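Local coordinates for C-domain type II peptide synthetase (Streptomyces globisporus, PDB 4ZNM), which is a type II peptide synthetase condensation domain, apparently a stand-alone member of the nonribosomal peptide synthetase family, at residues A159-R170 and R298-S309. Residues are numbered along the deposited sequence; the frame is centred on the assembly and turned at random.
Sequences AADAWAMHVIAR and RNNSRFEDTVGS
Asp161, the aspartate of the HHxxxDG-type signature of condensation domains (Ala162 stands in the glycine place), forms a salt bridge here with Arg298. Arg298 NH2 gives a nearly straight bond (3.0 Å, 162° at the hydrogen) to the syn side of Asp161 OD1, and the same oxygen accepts Ala164 N at 3.0 Å. That second bond makes Asp161 the N-cap of helix 162-180, so one oxygen serves both the helix start and the arginine. OD2 is held by Phe310 N, and water 1 joins it to Arg298 NE. The guanidinium is further fixed in its own plane by Thr306 O, gripped end-on by NH1 (2.9 Å) and NH2 (3.1 Å).

Trp163 then lies against the same arginine. With CG anti to its backbone N (chi1 178°), the indole reaches the extended Arg298 chain: Arg298 CD sits over the five-membered ring, a CH-pi contact 3.7 Å from its centroid, while Trp163 CD1 lies above the centre of the guanidinium, the two planes only 22° apart. At its edge the indole donates NE1 to Glu304 O, 2.9 Å away and in the ring plane.

In the fold, the loop between strands 288-295 and 312-319 runs along the first turns of the helix that follows strand 148-156, and the backbones are joined by a hydrogen bond from Asp161 N to Gly308 O. Between the two charged pairs the contact is apolar: Val307 CG2 meets Ile168 CG1 at 3.8 Å and also reaches Val167 CG1, while Val307 CG1 lies near Ala164 CB. Ile168 also touches Leu153 of strand 148-156, linking loop, helix and sheet. Farther along the helix, Arg170, bent at chi3, forms a salt bridge through NH2 with Asp305 OD1 (3.2 Å), meeting it from above the carboxylate plane; water 2 connects this NH2, through a weak bond, with Asp305 O.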
ATOM      1  N   ALA A 159       1.365  11.686   0.233  1.00 18.95           N
ATOM      2  CA  ALA A 159       2.007  12.174   1.443  1.00 21.03           C
ATOM      3  C   ALA A 159       2.444  11.048   2.395  1.00 20.74           C
ATOM      4  O   ALA A 159       3.281  11.271   3.240  1.00 24.23           O
ATOM      5  CB  ALA A 159       1.049  13.116   2.185  1.00 22.42           C
ATOM      6  N   ALA A 160       1.851   9.865   2.277  1.00 16.68           N
ATOM      7  CA  ALA A 160       2.082   8.779   3.226  1.00 19.20           C
ATOM      8  C   ALA A 160       1.830   7.444   2.588  1.00 16.43           C
ATOM      9  O   ALA A 160       0.869   7.277   1.847  1.00 19.65           O
ATOM     10  CB  ALA A 160       1.162   8.959   4.469  1.00 22.82           C
ATOM     11  N   ASP A 161       2.721   6.500   2.850  1.00 17.84           N
ATOM     12  CA  ASP A 161       2.497   5.091   2.559  1.00 19.84           C
ATOM     13  C   ASP A 161       2.177   4.288   3.854  1.00 21.79           C
ATOM     14  O   ASP A 161       1.994   4.877   4.927  1.00 20.12           O
ATOM     15  CB  ASP A 161       3.721   4.503   1.828  1.00 17.94           C
ATOM     16  CG  ASP A 161       5.066   4.710   2.589  1.00 20.20           C
ATOM     17  OD1 ASP A 161       5.072   4.937   3.829  1.00 21.51           O
ATOM     18  OD2 ASP A 161       6.136   4.592   1.919  1.00 22.65           O
ATOM     19  N   ALA A 162       2.060   2.966   3.744  1.00 18.03           N
ATOM     20  CA  ALA A 162       1.649   2.144   4.897  1.00 19.71           C
ATOM     21  C   ALA A 162       2.607   2.320   6.071  1.00 20.49           C
ATOM     22  O   ALA A 162       2.177   2.506   7.215  1.00 23.77           O
ATOM     23  CB  ALA A 162       1.527   0.688   4.511  1.00 21.51           C
ATOM     24  N   TRP A 163       3.897   2.337   5.792  1.00 21.40           N
ATOM     25  CA  TRP A 163       4.901   2.482   6.853  1.00 20.00           C
ATOM     26  C   TRP A 163       4.735   3.838   7.533  1.00 22.84           C
ATOM     27  O   TRP A 163       4.777   3.956   8.776  1.00 22.13           O
ATOM     28  CB  TRP A 163       6.322   2.305   6.275  1.00 20.62           C
ATOM     29  CG  TRP A 163       7.451   2.485   7.254  1.00 29.99           C
ATOM     30  CD1 TRP A 163       7.850   3.639   7.824  1.00 34.49           C
ATOM     31  CD2 TRP A 163       8.353   1.473   7.727  1.00 62.53           C
ATOM     32  NE1 TRP A 163       8.930   3.422   8.631  1.00 43.66           N
ATOM     33  CE2 TRP A 163       9.260   2.101   8.592  1.00 64.94           C
ATOM     34  CE3 TRP A 163       8.467   0.100   7.512  1.00 95.36           C
ATOM     35  CZ2 TRP A 163      10.278   1.408   9.241  1.00 84.25           C
ATOM     36  CZ3 TRP A 163       9.475  -0.590   8.159  1.00 99.12           C
ATOM     37  CH2 TRP A 163      10.367   0.065   9.016  1.00 96.20           C
ATOM     38  N   ALA A 164       4.474   4.863   6.731  1.00 19.09           N
ATOM     39  CA  ALA A 164       4.246   6.204   7.276  1.00 18.23           C
ATOM     40  C   ALA A 164       3.034   6.255   8.193  1.00 17.54           C
ATOM     41  O   ALA A 164       3.038   6.994   9.167  1.00 18.55           O
ATOM     42  CB  ALA A 164       4.073   7.240   6.138  1.00 25.00           C
HETATM   43  N   MSE A 165       1.988   5.499   7.866  1.00 15.71           N
HETATM   44  CA  MSE A 165       0.760   5.495   8.674  1.00 18.69           C
HETATM   45  C   MSE A 165       1.058   4.854  10.057  1.00 18.33           C
HETATM   46  O   MSE A 165       0.573   5.292  11.081  1.00 17.36           O
HETATM   47  CB  MSE A 165      -0.366   4.726   7.975  1.00 20.02           C
HETATM   48  CG  MSE A 165      -0.966   5.410   6.765  1.00 80.57           C
HETATM   49 SE   MSE A 165      -1.923   7.030   7.200  1.00100.66          SE
HETATM   50  CE  MSE A 165      -3.092   6.345   8.572  1.00160.78           C
ATOM     51  N   HIS A 166       1.878   3.829  10.065  1.00 19.81           N
ATOM     52  CA  HIS A 166       2.314   3.222  11.334  1.00 19.60           C
ATOM     53  C   HIS A 166       3.064   4.284  12.167  1.00 26.72           C
ATOM     54  O   HIS A 166       2.765   4.461  13.354  1.00 26.81           O
ATOM     55  CB  HIS A 166       3.155   2.005  11.066  1.00 22.35           C
ATOM     56  CG  HIS A 166       3.853   1.478  12.274  1.00 36.82           C
ATOM     57  ND1 HIS A 166       3.423   0.354  12.950  1.00 47.07           N
ATOM     58  CD2 HIS A 166       4.953   1.921  12.938  1.00 42.78           C
ATOM     59  CE1 HIS A 166       4.228   0.125  13.974  1.00 48.58           C
ATOM     60  NE2 HIS A 166       5.162   1.064  13.992  1.00 42.97           N
ATOM     61  N   VAL A 167       3.975   5.034  11.539  1.00 23.34           N
ATOM     62  CA  VAL A 167       4.720   6.105  12.217  1.00 18.94           C
ATOM     63  C   VAL A 167       3.781   7.205  12.751  1.00 18.81           C
ATOM     64  O   VAL A 167       3.946   7.685  13.887  1.00 21.50           O
ATOM     65  CB  VAL A 167       5.801   6.710  11.289  1.00 23.89           C
ATOM     66  CG1 VAL A 167       6.432   7.976  11.921  1.00 21.96           C
ATOM     67  CG2 VAL A 167       6.924   5.670  11.000  1.00 21.55           C
ATOM     68  N   ILE A 168       2.778   7.598  11.967  1.00 19.07           N
ATOM     69  CA  ILE A 168       1.869   8.673  12.354  1.00 17.66           C
ATOM     70  C   ILE A 168       1.090   8.296  13.625  1.00 19.19           C
ATOM     71  O   ILE A 168       0.868   9.119  14.520  1.00 21.85           O
ATOM     72  CB  ILE A 168       0.917   8.995  11.215  1.00 19.14           C
ATOM     73  CG1 ILE A 168       1.690   9.646  10.053  1.00 20.25           C
ATOM     74  CG2 ILE A 168      -0.237   9.929  11.690  1.00 22.25           C
ATOM     75  CD1 ILE A 168       0.875   9.720   8.754  1.00 22.73           C
ATOM     76  N   ALA A 169       0.641   7.049  13.666  1.00 17.92           N
ATOM     77  CA  ALA A 169      -0.147   6.552  14.768  1.00 23.56           C
ATOM     78  C   ALA A 169       0.737   6.491  16.014  1.00 28.04           C
ATOM     79  O   ALA A 169       0.321   6.904  17.101  1.00 21.67           O
ATOM     80  CB  ALA A 169      -0.739   5.189  14.431  1.00 23.11           C
ATOM     81  N   ARG A 170       1.979   6.044  15.840  1.00 20.72           N
ATOM     82  CA  ARG A 170       2.882   5.907  16.985  1.00 19.19           C
ATOM     83  C   ARG A 170       3.194   7.275  17.551  1.00 21.24           C
ATOM     84  O   ARG A 170       3.108   7.500  18.771  1.00 20.65           O
ATOM     85  CB  ARG A 170       4.180   5.189  16.632  1.00 25.13           C
ATOM     86  CG  ARG A 170       5.122   5.163  17.849  1.00 30.86           C
ATOM     87  CD  ARG A 170       6.534   5.130  17.517  1.00 53.79           C
ATOM     88  NE  ARG A 170       6.992   6.268  16.732  1.00 57.01           N
ATOM     89  CZ  ARG A 170       8.225   6.326  16.247  1.00 49.06           C
ATOM     90  NH1 ARG A 170       9.048   5.327  16.514  1.00 52.38           N
ATOM     91  NH2 ARG A 170       8.644   7.355  15.506  1.00 35.21           N
ATOM     92  N   ARG A 298      12.477   1.894   1.601  1.00 22.58           N
ATOM     93  CA  ARG A 298      13.097   2.372   2.852  1.00 27.85           C
ATOM     94  C   ARG A 298      14.329   1.582   3.288  1.00 35.84           C
ATOM     95  O   ARG A 298      14.513   1.271   4.472  1.00 36.77           O
ATOM     96  CB  ARG A 298      12.061   2.341   3.964  1.00 34.61           C
ATOM     97  CG  ARG A 298      10.938   3.345   3.668  1.00 37.00           C
ATOM     98  CD  ARG A 298       9.954   3.318   4.748  1.00 31.18           C
ATOM     99  NE  ARG A 298       8.819   4.218   4.583  1.00 26.86           N
ATOM    100  CZ  ARG A 298       8.664   5.379   5.219  1.00 26.56           C
ATOM    101  NH1 ARG A 298       9.620   5.872   5.997  1.00 22.50           N
ATOM    102  NH2 ARG A 298       7.541   6.057   5.065  1.00 25.30           N
ATOM    103  N   ASN A 299      15.193   1.315   2.324  1.00 44.50           N
ATOM    104  CA  ASN A 299      16.478   0.667   2.588  1.00 51.07           C
ATOM    105  C   ASN A 299      17.340   1.523   3.525  1.00 44.93           C
ATOM    106  O   ASN A 299      18.055   1.009   4.365  1.00 49.61           O
ATOM    107  CB  ASN A 299      17.214   0.434   1.268  1.00 64.58           C
ATOM    108  CG  ASN A 299      16.299  -0.097   0.181  1.00 68.46           C
ATOM    109  OD1 ASN A 299      15.321   0.563  -0.218  1.00 64.19           O
ATOM    110  ND2 ASN A 299      16.607  -1.289  -0.308  1.00 77.95           N
ATOM    111  N   ASN A 300      17.270   2.839   3.363  1.00 39.72           N
ATOM    112  CA  ASN A 300      18.111   3.754   4.127  1.00 34.84           C
ATOM    113  C   ASN A 300      17.489   4.061   5.485  1.00 34.94           C
ATOM    114  O   ASN A 300      16.529   4.824   5.570  1.00 28.06           O
ATOM    115  CB  ASN A 300      18.318   5.032   3.324  1.00 41.11           C
ATOM    116  CG  ASN A 300      19.295   5.968   3.971  1.00 44.90           C
ATOM    117  OD1 ASN A 300      19.587   5.845   5.162  1.00 42.05           O
ATOM    118  ND2 ASN A 300      19.810   6.924   3.189  1.00 52.08           N
ATOM    119  N   SER A 301      18.059   3.497   6.547  1.00 37.29           N
ATOM    120  CA  SER A 301      17.448   3.563   7.879  1.00 34.50           C
ATOM    121  C   SER A 301      17.400   4.974   8.481  1.00 34.26           C
ATOM    122  O   SER A 301      16.652   5.212   9.431  1.00 31.85           O
ATOM    123  CB  SER A 301      18.178   2.612   8.836  1.00 41.51           C
ATOM    124  OG  SER A 301      19.425   3.134   9.270  1.00 47.70           O
ATOM    125  N   ARG A 302      18.167   5.919   7.936  1.00 29.19           N
ATOM    126  CA  ARG A 302      17.988   7.336   8.295  1.00 29.45           C
ATOM    127  C   ARG A 302      16.501   7.763   8.208  1.00 28.29           C
ATOM    128  O   ARG A 302      16.069   8.664   8.914  1.00 28.61           O
ATOM    129  CB  ARG A 302      18.861   8.221   7.379  1.00 35.28           C
ATOM    130  CG  ARG A 302      18.575   9.716   7.370  1.00 44.16           C
ATOM    131  CD  ARG A 302      19.192  10.427   8.547  1.00 66.17           C
ATOM    132  NE  ARG A 302      18.936  11.871   8.507  1.00 86.26           N
ATOM    133  CZ  ARG A 302      18.440  12.592   9.515  1.00 95.61           C
ATOM    134  NH1 ARG A 302      18.131  12.031  10.682  1.00107.38           N
ATOM    135  NH2 ARG A 302      18.247  13.896   9.354  1.00 97.42           N
ATOM    136  N   PHE A 303      15.722   7.130   7.335  1.00 27.68           N
ATOM    137  CA  PHE A 303      14.360   7.601   7.073  1.00 33.25           C
ATOM    138  C   PHE A 303      13.231   6.749   7.708  1.00 36.81           C
ATOM    139  O   PHE A 303      12.064   6.907   7.378  1.00 30.74           O
ATOM    140  CB  PHE A 303      14.187   7.740   5.548  1.00 28.59           C
ATOM    141  CG  PHE A 303      15.150   8.729   4.956  1.00 28.06           C
ATOM    142  CD1 PHE A 303      14.971  10.078   5.163  1.00 30.30           C
ATOM    143  CD2 PHE A 303      16.256   8.314   4.271  1.00 28.22           C
ATOM    144  CE1 PHE A 303      15.871  10.999   4.672  1.00 30.30           C
ATOM    145  CE2 PHE A 303      17.168   9.232   3.790  1.00 36.62           C
ATOM    146  CZ  PHE A 303      16.969  10.573   3.990  1.00 27.01           C
ATOM    147  N   GLU A 304      13.559   5.930   8.702  1.00 33.73           N
ATOM    148  CA  GLU A 304      12.570   5.007   9.277  1.00 28.82           C
ATOM    149  C   GLU A 304      11.498   5.688  10.137  1.00 34.00           C
ATOM    150  O   GLU A 304      10.447   5.118  10.359  1.00 31.57           O
ATOM    151  CB  GLU A 304      13.285   3.931  10.128  1.00 28.67           C
ATOM    152  CG  GLU A 304      14.004   4.444  11.362  1.00 48.48           C
ATOM    153  CD  GLU A 304      14.868   3.363  12.019  1.00 54.13           C
ATOM    154  OE1 GLU A 304      15.420   3.625  13.110  1.00 57.29           O
ATOM    155  OE2 GLU A 304      14.990   2.256  11.441  1.00 53.03           O
ATOM    156  N   ASP A 305      11.793   6.880  10.652  1.00 34.74           N
ATOM    157  CA  ASP A 305      10.806   7.683  11.362  1.00 32.70           C
ATOM    158  C   ASP A 305      10.178   8.764  10.467  1.00 30.98           C
ATOM    159  O   ASP A 305       9.537   9.693  10.982  1.00 27.40           O
ATOM    160  CB  ASP A 305      11.464   8.336  12.577  1.00 32.54           C
ATOM    161  CG  ASP A 305      11.975   7.295  13.586  1.00 39.07           C
ATOM    162  OD1 ASP A 305      11.225   6.326  13.856  1.00 40.48           O
ATOM    163  OD2 ASP A 305      13.126   7.412  14.066  1.00 39.38           O
ATOM    164  N   THR A 306      10.394   8.653   9.155  1.00 26.98           N
ATOM    165  CA  THR A 306      10.012   9.712   8.209  1.00 24.25           C
ATOM    166  C   THR A 306       8.659   9.457   7.564  1.00 23.06           C
ATOM    167  O   THR A 306       8.447   8.398   6.957  1.00 23.86           O
ATOM    168  CB  THR A 306      11.020   9.869   7.058  1.00 24.12           C
ATOM    169  OG1 THR A 306      12.311  10.181   7.587  1.00 26.77           O
ATOM    170  CG2 THR A 306      10.581  11.014   6.101  1.00 23.47           C
ATOM    171  N   VAL A 307       7.791  10.460   7.630  1.00 22.79           N
ATOM    172  CA  VAL A 307       6.501  10.417   6.932  1.00 21.73           C
ATOM    173  C   VAL A 307       6.678  10.896   5.506  1.00 21.78           C
ATOM    174  O   VAL A 307       7.251  11.967   5.218  1.00 21.57           O
ATOM    175  CB  VAL A 307       5.436  11.221   7.710  1.00 21.83           C
ATOM    176  CG1 VAL A 307       4.106  11.323   6.941  1.00 20.84           C
ATOM    177  CG2 VAL A 307       5.211  10.582   9.076  1.00 24.32           C
ATOM    178  N   GLY A 308       6.204  10.052   4.602  1.00 21.96           N
ATOM    179  CA  GLY A 308       6.249  10.290   3.173  1.00 19.80           C
ATOM    180  C   GLY A 308       5.811   9.017   2.444  1.00 20.96           C
ATOM    181  O   GLY A 308       5.560   7.993   3.071  1.00 21.63           O
ATOM    182  N   SER A 309       5.732   9.064   1.129  1.00 24.48           N
ATOM    183  CA  SER A 309       5.447   7.864   0.348  1.00 22.26           C
ATOM    184  C   SER A 309       6.713   7.429  -0.401  1.00 23.71           C
ATOM    185  O   SER A 309       7.128   8.025  -1.399  1.00 21.20           O
ATOM    186  CB  SER A 309       4.271   8.124  -0.587  1.00 31.04           C
ATOM    187  OG  SER A 309       3.896   6.925  -1.219  1.00 39.69           O
TER
HETATM  188  O   HOH W   1       7.433   2.372   2.624  1.00 23.40           O
HETATM  189  O   HOH W   2       8.677   9.939  13.804  1.00 27.64           O